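Local coordinates for alpha-L-rhamnosidase (Aspergillus terreus, PDB 6GSZ), which probably hydrolyses terminal non-reducing alpha-L-rhamnose residues in alpha-L-rhamnosides, at residues Ala493-Lys496 / Asp497-Ser500; Ser508-Tyr511 / Val512-Asn515; Ala594-Lys598 / Tyr599-Asp603. All coordinates share one frame; numbering follows the deposited sequence.

Contact 1: residues Ala493-Lys496 / Asp497-Ser500; sequences AWLK and DARS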
ATOM      1  N   ALA A 493       1.644  -1.357  10.028  1.00  9.18           N
ATOM      2  CA  ALA A 493       2.666  -0.355  10.337  1.00 10.35           C
ATOM      3  C   ALA A 493       2.081   1.065  10.239  1.00  8.85           C
ATOM      4  O   ALA A 493       2.280   1.917  11.148  1.00  9.88           O
ATOM      5  CB  ALA A 493       3.864  -0.568   9.430  1.00 11.09           C
ATOM      6  N   TRP A 494       1.373   1.323   9.144  1.00  9.34           N
ATOM      7  CA  TRP A 494       0.794   2.645   8.931  1.00  9.43           C
ATOM      8  C   TRP A 494      -0.135   3.036  10.081  1.00  9.77           C
ATOM      9  O   TRP A 494      -0.158   4.175  10.569  1.00 10.46           O
ATOM     10  CB  TRP A 494       0.138   2.730   7.562  1.00 10.51           C
ATOM     11  CG  TRP A 494      -0.367   4.084   7.217  1.00  9.47           C
ATOM     12  CD1 TRP A 494       0.386   5.167   6.864  1.00  9.39           C
ATOM     13  CD2 TRP A 494      -1.720   4.541   7.204  1.00 10.28           C
ATOM     14  NE1 TRP A 494      -0.429   6.246   6.616  1.00 10.80           N
ATOM     15  CE2 TRP A 494      -1.731   5.907   6.848  1.00 10.34           C
ATOM     16  CE3 TRP A 494      -2.949   3.928   7.498  1.00 10.68           C
ATOM     17  CZ2 TRP A 494      -2.895   6.672   6.750  1.00 10.07           C
ATOM     18  CZ3 TRP A 494      -4.095   4.682   7.421  1.00 12.28           C
ATOM     19  CH2 TRP A 494      -4.075   6.034   7.068  1.00 11.55           C
ATOM     20  N   LEU A 495      -0.987   2.071  10.494  1.00  9.34           N
ATOM     21  CA  LEU A 495      -1.950   2.336  11.531  1.00  9.22           C
ATOM     22  C   LEU A 495      -1.323   2.528  12.920  1.00  8.30           C
ATOM     23  O   LEU A 495      -1.905   3.257  13.743  1.00  9.23           O
ATOM     24  CB  LEU A 495      -3.038   1.259  11.546  1.00  9.68           C
ATOM     25  CG  LEU A 495      -4.037   1.355  10.376  1.00 10.58           C
ATOM     26  CD1 LEU A 495      -4.802   0.058  10.224  1.00 11.96           C
ATOM     27  CD2 LEU A 495      -4.986   2.526  10.586  1.00 12.71           C
ATOM     28  N   LYS A 496      -0.135   1.927  13.158  1.00  9.74           N
ATOM     29  CA  LYS A 496       0.602   2.261  14.379  1.00 10.06           C
ATOM     30  C   LYS A 496       0.965   3.760  14.417  1.00 10.32           C
ATOM     31  O   LYS A 496       0.821   4.435  15.433  1.00 11.18           O
ATOM     32  CB  LYS A 496       1.888   1.416  14.468  1.00  9.83           C
ATOM     33  CG  LYS A 496       1.607  -0.041  14.780  1.00 10.19           C
ATOM     34  CD  LYS A 496       2.882  -0.867  14.796  1.00 10.50           C
ATOM     35  CE  LYS A 496       2.599  -2.285  15.215  1.00 12.05           C
ATOM     36  NZ  LYS A 496       3.821  -3.118  15.112  1.00 13.69           N
ATOM     37  N   ASP A 497       1.417   4.247  13.268  1.00  9.64           N
ATOM     38  CA  ASP A 497       1.793   5.674  13.155  1.00 10.31           C
ATOM     39  C   ASP A 497       0.552   6.545  13.280  1.00 10.33           C
ATOM     40  O   ASP A 497       0.569   7.596  13.949  1.00 11.50           O
ATOM     41  CB  ASP A 497       2.587   5.944  11.883  1.00 10.83           C
ATOM     42  CG  ASP A 497       3.991   5.351  11.929  1.00 11.81           C
ATOM     43  OD1 ASP A 497       4.417   4.882  13.029  1.00 11.57           O
ATOM     44  OD2 ASP A 497       4.649   5.381  10.843  1.00 11.40           O
ATOM     45  N   ALA A 498      -0.572   6.090  12.681  1.00  9.75           N
ATOM     46  CA  ALA A 498      -1.794   6.880  12.765  1.00 10.12           C
ATOM     47  C   ALA A 498      -2.143   7.086  14.256  1.00 10.24           C
ATOM     48  O   ALA A 498      -2.532   8.177  14.682  1.00 10.66           O
ATOM     49  CB  ALA A 498      -2.919   6.202  12.015  1.00 10.93           C
ATOM     50  N   ARG A 499      -2.063   5.997  15.051  1.00  9.86           N
ATOM     51  CA  ARG A 499      -2.381   6.027  16.459  1.00 10.29           C
ATOM     52  C   ARG A 499      -1.427   6.993  17.196  1.00 10.27           C
ATOM     53  O   ARG A 499      -1.876   7.803  18.005  1.00 12.00           O
ATOM     54  CB  ARG A 499      -2.343   4.606  17.036  1.00 11.41           C
ATOM     55  CG  ARG A 499      -2.570   4.522  18.531  1.00 11.44           C
ATOM     56  CD  ARG A 499      -3.873   5.184  18.945  1.00 11.13           C
ATOM     57  NE  ARG A 499      -4.228   4.813  20.296  1.00 13.06           N
ATOM     58  CZ  ARG A 499      -5.144   5.443  21.055  1.00 11.95           C
ATOM     59  NH1 ARG A 499      -5.786   6.497  20.550  1.00 12.02           N
ATOM     60  NH2 ARG A 499      -5.398   4.967  22.272  1.00 14.33           N
ATOM     61  N   SER A 500      -0.112   6.855  16.975  1.00 10.16           N
ATOM     62  CA  SER A 500       0.850   7.733  17.631  1.00 10.91           C
ATOM     63  C   SER A 500       0.568   9.216  17.322  1.00 10.14           C
ATOM     64  O   SER A 500       0.593  10.071  18.265  1.00 12.26           O
ATOM     65  CB  SER A 500       2.267   7.387  17.192  1.00 12.48           C
ATOM     66  OG  SER A 500       2.663   6.089  17.627  1.00 13.29           O
TER

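Contact 2: residues Ser508-Tyr511 / Val512-Asn515; sequences SLPY and VIPN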
ATOM      1  N   SER A 508      -7.879  13.523  17.734  1.00 13.90           N
ATOM      2  CA  SER A 508      -8.215  13.698  16.347  1.00 13.95           C
ATOM      3  C   SER A 508      -7.086  13.126  15.478  1.00 13.88           C
ATOM      4  O   SER A 508      -5.936  13.088  15.847  1.00 17.24           O
ATOM      5  CB  SER A 508      -8.426  15.188  16.066  1.00 16.91           C
ATOM      6  OG  SER A 508      -8.903  15.359  14.757  1.00 20.68           O
ATOM      7  N   LEU A 509      -7.413  12.696  14.273  1.00 14.66           N
ATOM      8  CA  LEU A 509      -6.440  12.170  13.335  1.00 13.16           C
ATOM      9  C   LEU A 509      -5.970  13.291  12.412  1.00 13.71           C
ATOM     10  O   LEU A 509      -6.773  13.966  11.778  1.00 13.90           O
ATOM     11  CB  LEU A 509      -7.074  11.030  12.537  1.00 14.31           C
ATOM     12  CG  LEU A 509      -6.129  10.226  11.672  1.00 13.85           C
ATOM     13  CD1 LEU A 509      -5.138   9.434  12.527  1.00 15.06           C
ATOM     14  CD2 LEU A 509      -6.931   9.318  10.746  1.00 14.01           C
ATOM     15  N   PRO A 510      -4.650  13.542  12.312  1.00 12.26           N
ATOM     16  CA  PRO A 510      -4.150  14.465  11.294  1.00 11.74           C
ATOM     17  C   PRO A 510      -4.597  14.025   9.903  1.00 11.62           C
ATOM     18  O   PRO A 510      -4.866  12.860   9.672  1.00 11.66           O
ATOM     19  CB  PRO A 510      -2.643  14.419  11.444  1.00 11.83           C
ATOM     20  CG  PRO A 510      -2.445  14.000  12.865  1.00 12.37           C
ATOM     21  CD  PRO A 510      -3.562  13.007  13.145  1.00 12.82           C
ATOM     22  N   TYR A 511      -4.679  14.963   8.980  1.00 10.72           N
ATOM     23  CA  TYR A 511      -5.125  14.662   7.626  1.00 10.15           C
ATOM     24  C   TYR A 511      -4.236  13.659   6.905  1.00 10.33           C
ATOM     25  O   TYR A 511      -4.710  12.853   6.119  1.00 10.91           O
ATOM     26  CB  TYR A 511      -5.311  15.933   6.794  1.00 10.73           C
ATOM     27  CG  TYR A 511      -6.310  16.904   7.377  1.00 11.12           C
ATOM     28  CD1 TYR A 511      -7.334  16.514   8.235  1.00 11.68           C
ATOM     29  CD2 TYR A 511      -6.274  18.227   6.962  1.00 13.34           C
ATOM     30  CE1 TYR A 511      -8.187  17.461   8.778  1.00 13.33           C
ATOM     31  CE2 TYR A 511      -7.142  19.167   7.472  1.00 15.57           C
ATOM     32  CZ  TYR A 511      -8.106  18.788   8.381  1.00 13.45           C
ATOM     33  OH  TYR A 511      -8.957  19.719   8.910  1.00 15.04           O
ATOM     34  N   VAL A 512      -2.920  13.793   7.107  1.00 10.33           N
ATOM     35  CA  VAL A 512      -1.965  12.874   6.508  1.00 10.48           C
ATOM     36  C   VAL A 512      -1.103  12.221   7.580  1.00  9.63           C
ATOM     37  O   VAL A 512      -0.848  12.815   8.622  1.00 10.63           O
ATOM     38  CB  VAL A 512      -1.061  13.531   5.448  1.00 10.41           C
ATOM     39  CG1 VAL A 512      -1.904  14.272   4.424  1.00 11.32           C
ATOM     40  CG2 VAL A 512      -0.004  14.479   6.016  1.00 11.89           C
ATOM     41  N   ILE A 513      -0.719  10.972   7.299  1.00  9.39           N
ATOM     42  CA  ILE A 513       0.091  10.160   8.192  1.00  9.09           C
ATOM     43  C   ILE A 513       1.191   9.520   7.371  1.00  9.19           C
ATOM     44  O   ILE A 513       0.927   8.783   6.399  1.00 10.20           O
ATOM     45  CB  ILE A 513      -0.725   9.034   8.826  1.00  9.24           C
ATOM     46  CG1 ILE A 513      -1.963   9.541   9.572  1.00 13.38           C
ATOM     47  CG2 ILE A 513       0.134   8.144   9.698  1.00 10.62           C
ATOM     48  CD1 ILE A 513      -1.712  10.362  10.843  1.00 11.80           C
ATOM     49  N   PRO A 514       2.486   9.723   7.713  1.00 10.19           N
ATOM     50  CA  PRO A 514       2.976  10.579   8.813  1.00  9.46           C
ATOM     51  C   PRO A 514       2.572  12.054   8.683  1.00  8.91           C
ATOM     52  O   PRO A 514       2.371  12.564   7.555  1.00 10.29           O
ATOM     53  CB  PRO A 514       4.498  10.470   8.657  1.00 10.01           C
ATOM     54  CG  PRO A 514       4.710   9.072   8.044  1.00 11.07           C
ATOM     55  CD  PRO A 514       3.564   8.976   7.048  1.00 10.38           C
ATOM     56  N   ASN A 515       2.379  12.676   9.838  1.00 10.46           N
ATOM     57  CA  ASN A 515       1.847  14.020   9.885  1.00 11.64           C
ATOM     58  C   ASN A 515       2.990  15.055   9.762  1.00 12.72           C
ATOM     59  O   ASN A 515       3.727  15.242  10.720  1.00 14.89           O
ATOM     60  CB  ASN A 515       1.063  14.229  11.169  1.00 11.72           C
ATOM     61  CG  ASN A 515       0.595  15.654  11.344  1.00 12.84           C
ATOM     62  OD1 ASN A 515       0.360  16.326  10.335  1.00 13.41           O
ATOM     63  ND2 ASN A 515       0.373  16.045  12.613  1.00 15.00           N
TER

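Contact 3: residues Ala594-Lys598 / Tyr599-Asp603; sequences ATTNK and YLVSD. With NAG (2-acetamido-2-deoxy-beta-D-glucopyranose), chain E.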
ATOM      1  N   ALA A 594     -19.238  20.966  -3.157  1.00 17.80           N
ATOM      2  CA  ALA A 594     -20.012  19.835  -3.659  1.00 16.95           C
ATOM      3  C   ALA A 594     -21.493  20.183  -3.717  1.00 16.67           C
ATOM      4  O   ALA A 594     -21.989  21.132  -3.081  1.00 18.20           O
ATOM      5  CB  ALA A 594     -19.799  18.618  -2.801  1.00 20.03           C
ATOM      6  N   THR A 595     -22.212  19.299  -4.416  1.00 17.08           N
ATOM      7  CA  THR A 595     -23.674  19.408  -4.534  1.00 17.21           C
ATOM      8  C   THR A 595     -24.408  18.806  -3.326  1.00 17.78           C
ATOM      9  O   THR A 595     -25.642  18.920  -3.228  1.00 18.59           O
ATOM     10  CB  THR A 595     -24.198  18.781  -5.836  1.00 19.34           C
ATOM     11  OG1 THR A 595     -23.897  17.384  -5.814  1.00 18.42           O
ATOM     12  CG2 THR A 595     -23.625  19.432  -7.081  1.00 20.46           C
ATOM     13  N   THR A 596     -23.685  18.125  -2.452  1.00 16.31           N
ATOM     14  CA  THR A 596     -24.242  17.542  -1.237  1.00 16.16           C
ATOM     15  C   THR A 596     -23.693  18.287  -0.019  1.00 14.55           C
ATOM     16  O   THR A 596     -22.484  18.509   0.067  1.00 15.36           O
ATOM     17  CB  THR A 596     -23.881  16.051  -1.112  1.00 17.49           C
ATOM     18  OG1 THR A 596     -24.182  15.398  -2.351  1.00 15.36           O
ATOM     19  CG2 THR A 596     -24.642  15.366   0.004  1.00 15.97           C
ATOM     20  N   ASN A 597     -24.561  18.668   0.905  1.00 15.51           N
ATOM     21  CA  ASN A 597     -24.194  19.394   2.119  1.00 14.74           C
ATOM     22  C   ASN A 597     -23.094  18.634   2.886  1.00 13.54           C
ATOM     23  O   ASN A 597     -23.183  17.415   3.118  1.00 14.05           O
ATOM     24  CB  ASN A 597     -25.419  19.655   2.986  1.00 15.54           C
ATOM     25  CG  ASN A 597     -25.111  20.412   4.246  1.00 16.59           C
ATOM     26  OD1 ASN A 597     -24.614  19.842   5.222  1.00 18.65           O
ATOM     27  ND2 ASN A 597     -25.355  21.711   4.197  1.00 20.70           N
ATOM     28  N   LYS A 598     -22.056  19.374   3.301  1.00 14.20           N
ATOM     29  CA  LYS A 598     -20.888  18.784   3.947  1.00 13.21           C
ATOM     30  C   LYS A 598     -21.240  18.119   5.277  1.00 12.69           C
ATOM     31  O   LYS A 598     -20.564  17.157   5.668  1.00 13.10           O
ATOM     32  CB  LYS A 598     -19.788  19.842   4.171  1.00 15.61           C
ATOM     33  CG  LYS A 598     -19.155  20.348   2.904  1.00 20.36           C
ATOM     34  CD  LYS A 598     -18.151  21.448   3.166  1.00 23.90           C
ATOM     35  CE  LYS A 598     -17.359  21.758   1.923  1.00 29.01           C
ATOM     36  NZ  LYS A 598     -16.062  22.372   2.242  1.00 31.49           N
ATOM     37  N   TYR A 599     -22.250  18.643   5.976  1.00 13.46           N
ATOM     38  CA  TYR A 599     -22.660  18.120   7.289  1.00 12.99           C
ATOM     39  C   TYR A 599     -23.603  16.923   7.134  1.00 13.76           C
ATOM     40  O   TYR A 599     -23.564  16.031   8.001  1.00 13.88           O
ATOM     41  CB  TYR A 599     -23.204  19.255   8.183  1.00 13.80           C
ATOM     42  CG  TYR A 599     -22.171  20.337   8.335  1.00 14.01           C
ATOM     43  CD1 TYR A 599     -20.985  20.116   9.016  1.00 15.30           C
ATOM     44  CD2 TYR A 599     -22.329  21.539   7.686  1.00 16.48           C
ATOM     45  CE1 TYR A 599     -19.983  21.073   9.068  1.00 15.55           C
ATOM     46  CE2 TYR A 599     -21.347  22.515   7.749  1.00 18.20           C
ATOM     47  CZ  TYR A 599     -20.167  22.270   8.419  1.00 17.54           C
ATOM     48  OH  TYR A 599     -19.187  23.221   8.425  1.00 19.44           O
ATOM     49  N   LEU A 600     -24.408  16.886   6.068  1.00 13.22           N
ATOM     50  CA  LEU A 600     -25.197  15.667   5.786  1.00 13.54           C
ATOM     51  C   LEU A 600     -24.206  14.516   5.573  1.00 13.41           C
ATOM     52  O   LEU A 600     -24.313  13.434   6.178  1.00 13.53           O
ATOM     53  CB  LEU A 600     -26.044  15.907   4.545  1.00 13.10           C
ATOM     54  CG  LEU A 600     -27.017  14.802   4.109  1.00 15.05           C
ATOM     55  CD1 LEU A 600     -28.020  15.429   3.134  1.00 18.17           C
ATOM     56  CD2 LEU A 600     -26.286  13.652   3.421  1.00 15.12           C
ATOM     57  N   VAL A 601     -23.170  14.789   4.755  1.00 12.28           N
ATOM     58  CA  VAL A 601     -22.134  13.789   4.483  1.00 12.66           C
ATOM     59  C   VAL A 601     -21.424  13.385   5.780  1.00 12.56           C
ATOM     60  O   VAL A 601     -21.235  12.192   6.077  1.00 12.43           O
ATOM     61  CB  VAL A 601     -21.123  14.274   3.422  1.00 12.51           C
ATOM     62  CG1 VAL A 601     -19.923  13.359   3.281  1.00 14.11           C
ATOM     63  CG2 VAL A 601     -21.783  14.425   2.063  1.00 13.94           C
ATOM     64  N   SER A 602     -20.995  14.393   6.545  1.00 11.54           N
ATOM     65  CA  SER A 602     -20.240  14.145   7.764  1.00 11.27           C
ATOM     66  C   SER A 602     -21.037  13.335   8.795  1.00 11.91           C
ATOM     67  O   SER A 602     -20.515  12.439   9.458  1.00 12.34           O
ATOM     68  CB  SER A 602     -19.750  15.469   8.332  1.00 12.46           C
ATOM     69  OG  SER A 602     -18.795  16.105   7.482  1.00 12.97           O
ATOM     70  N   ASP A 603     -22.299  13.729   8.975  1.00 11.70           N
ATOM     71  CA  ASP A 603     -23.144  13.039   9.938  1.00 13.37           C
ATOM     72  C   ASP A 603     -23.402  11.600   9.511  1.00 12.13           C
ATOM     73  O   ASP A 603     -23.429  10.697  10.399  1.00 13.04           O
ATOM     74  CB  ASP A 603     -24.471  13.775  10.089  1.00 12.67           C
ATOM     75  CG  ASP A 603     -24.383  15.084  10.861  1.00 12.45           C
ATOM     76  OD1 ASP A 603     -23.328  15.331  11.526  1.00 13.67           O
ATOM     77  OD2 ASP A 603     -25.381  15.864  10.810  1.00 14.13           O
TER
HETATM   78  C1  NAG E   1     -28.615  20.806   0.406  1.00 24.58           C
HETATM   79  C2  NAG E   1     -28.625  22.095  -0.367  1.00 31.16           C
HETATM   80  C3  NAG E   1     -28.530  23.303   0.572  1.00 32.21           C
HETATM   81  C4  NAG E   1     -29.503  23.251   1.747  1.00 29.60           C
HETATM   82  C5  NAG E   1     -29.333  21.892   2.459  1.00 28.39           C
HETATM   83  C6  NAG E   1     -30.221  21.698   3.692  1.00 30.83           C
HETATM   84  C7  NAG E   1     -26.176  21.979  -0.869  1.00 35.22           C
HETATM   85  C8  NAG E   1     -25.161  22.010  -1.948  1.00 39.92           C
HETATM   86  N2  NAG E   1     -27.487  22.058  -1.279  1.00 32.32           N
HETATM   87  O3  NAG E   1     -28.726  24.445  -0.214  1.00 38.12           O
HETATM   88  O4  NAG E   1     -29.050  24.196   2.715  1.00 34.20           O
HETATM   89  O5  NAG E   1     -29.543  20.859   1.504  1.00 25.37           O
HETATM   90  O6  NAG E   1     -31.588  21.847   3.302  1.00 37.70           O
HETATM   91  O7  NAG E   1     -25.749  21.891   0.298  1.00 33.29           O

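Contact 1: residues Ala493-Lys496 / Asp497-Ser500
Leu495 and Ala498 lie on one side of a continuous alpha-helix, where Leu495 CD2 and Ala498 CB are 4.5 Å apart, a loose apolar touch one turn on. More closely, the methyl of Ala498 rests against the preceding turn, with CB 3.6 Å from Leu495 O. The stretch shows how side chains fan out from a regular backbone, because each peptide N-H is tied four residues back: Ala498 N bonds to Trp494 O at 2.9 Å and Ser500 N to Lys496 O at 3.0 Å. The link from Asp497 N to Ala493 O is longer, 3.3 Å.

Asp497 turns back along the helix. Its CG stands opposite the carbonyl carbon and beside the backbone N (chi1 -71°), which lays the carboxylate alongside the previous turn, CG 3.9 Å from Ala493 O. The carboxylate is buried and gripped from outside, OD1 by a salt bridge to Arg181 and OD2 by Ser177 N. Lys496, extended beyond CG, carries its NZ out to a salt bridge with Asp305. Arg499 starts over the carbonyls of the turn before, bends at its second torsion (55°) and leads its guanidinium away to a salt bridge with Asp557.

The apolar side faces helix 530-542, where Leu495 packs on Val534, Pro535 and Leu538, and Ala498 on Ile531. Trp494 leans on helix 471-484 through Thr471 and Ile474, while Leu495 and Lys496 also touch helix 545-562, so this part of helix 488-503 is packed among three helices of the catalytic domain.

Contact 2: residues Ser508-Tyr511 / Val512-Asn515
Leu509, Pro510, Ile513 and Asn515 form a local, largely apolar contact round a bend in the irregular loop that joins helix 488-503 to helix 530-542. The end of Ile513 reaches back to Leu509 and Pro510: its CD1 lies 3.9 Å from Leu509 CD1, the two side chains crossing at about a right angle, and 4.0 Å from Pro510 CD.

On the other flank, the pyrrolidine ring of Pro510 turns its CB-CG edge to the flat face of the Asn515 carboxamide, the two side chains again nearly perpendicular. Pro510 CB stands almost straight above Asn515 CG at 3.5 Å, and Pro510 CG above Asn515 ND2 at the same distance. Asn515 presents that face because its CG is directed opposite to the backbone N (chi1 174°). The amide is held in this rotation from both ends: OD1 accepts from His517 N, closing an Asx turn, and ND2 donates to Gly518 O.

Between these two contacts the chain passes close to the sugar-binding pocket of the six-hairpin glycosidase domain. Tyr511 meets Trp578 edge-to-face and Val512 touches Trp470, two tryptophans that line the site occupied by glucose. A cis peptide bond joins Ile513 to Pro514, and Asn515 N is then bonded to Glu501 of helix 488-503.

Contact 3: residues Ala594-Lys598 / Tyr599-Asp603
An asparagine N-cap opens helix 598-619 here, with Asn597 OD1 accepting from two backbone amides of the first turn. The two bonds use the oxygen differently. Leu600 N, 3.1 Å from Asn597 OD1, lies in the carbonyl plane on a lone pair, whereas Tyr599 N, at 2.8 Å from the same OD1, stands 37° out of that plane. The cap can reach both because Asn597 CG is set opposite its own backbone N (chi1 -179°), folding the side chain over the start of the helix. The main chain then takes over, Val601 N bonding to Asn597 O at 3.1 Å.

Just before the cap, the methyl of Thr596 reaches forward to Val601, CG2 to CG2 at 3.6 Å, the side chains crossing at about a right angle. This pairing of N' with N4 resembles a hydrophobic staple. One turn in, Lys598 O is gripped twice by Ser602: OG at 2.7 Å and N at 2.9 Å come from opposite faces of the carbonyl plane.

A glycan attached to the protein lies alongside, its acetamido O7 3.5 Å from Asn597 CB. Trp644 of helix 623-644 packs on Asn597, Tyr599 and Leu600, and helix 656-664 meets Val601 through Thr657 and Leu661.

All three contacts belong to the six-hairpin glycosidase domain, in GH78 enzymes an (alpha/alpha)6 barrel, and follow one another along the chain without overlap. Contacts 1 and 2 are neighbours, with centres about 10 Å apart: the loop leaving helix 488-503 folds back on it, Ile513 O probably receiving a hydrogen bond from Trp494 NE1 at 2.9 Å while Leu509 and Ile513 pack on Ala498. Together they fix the loop beside the sugar pocket against the middle of that helix. Contact 3 stands apart, its centre about 28 Å from that of contact 1 and about 22 Å from that of contact 2, at a separate helix start beside a glycan.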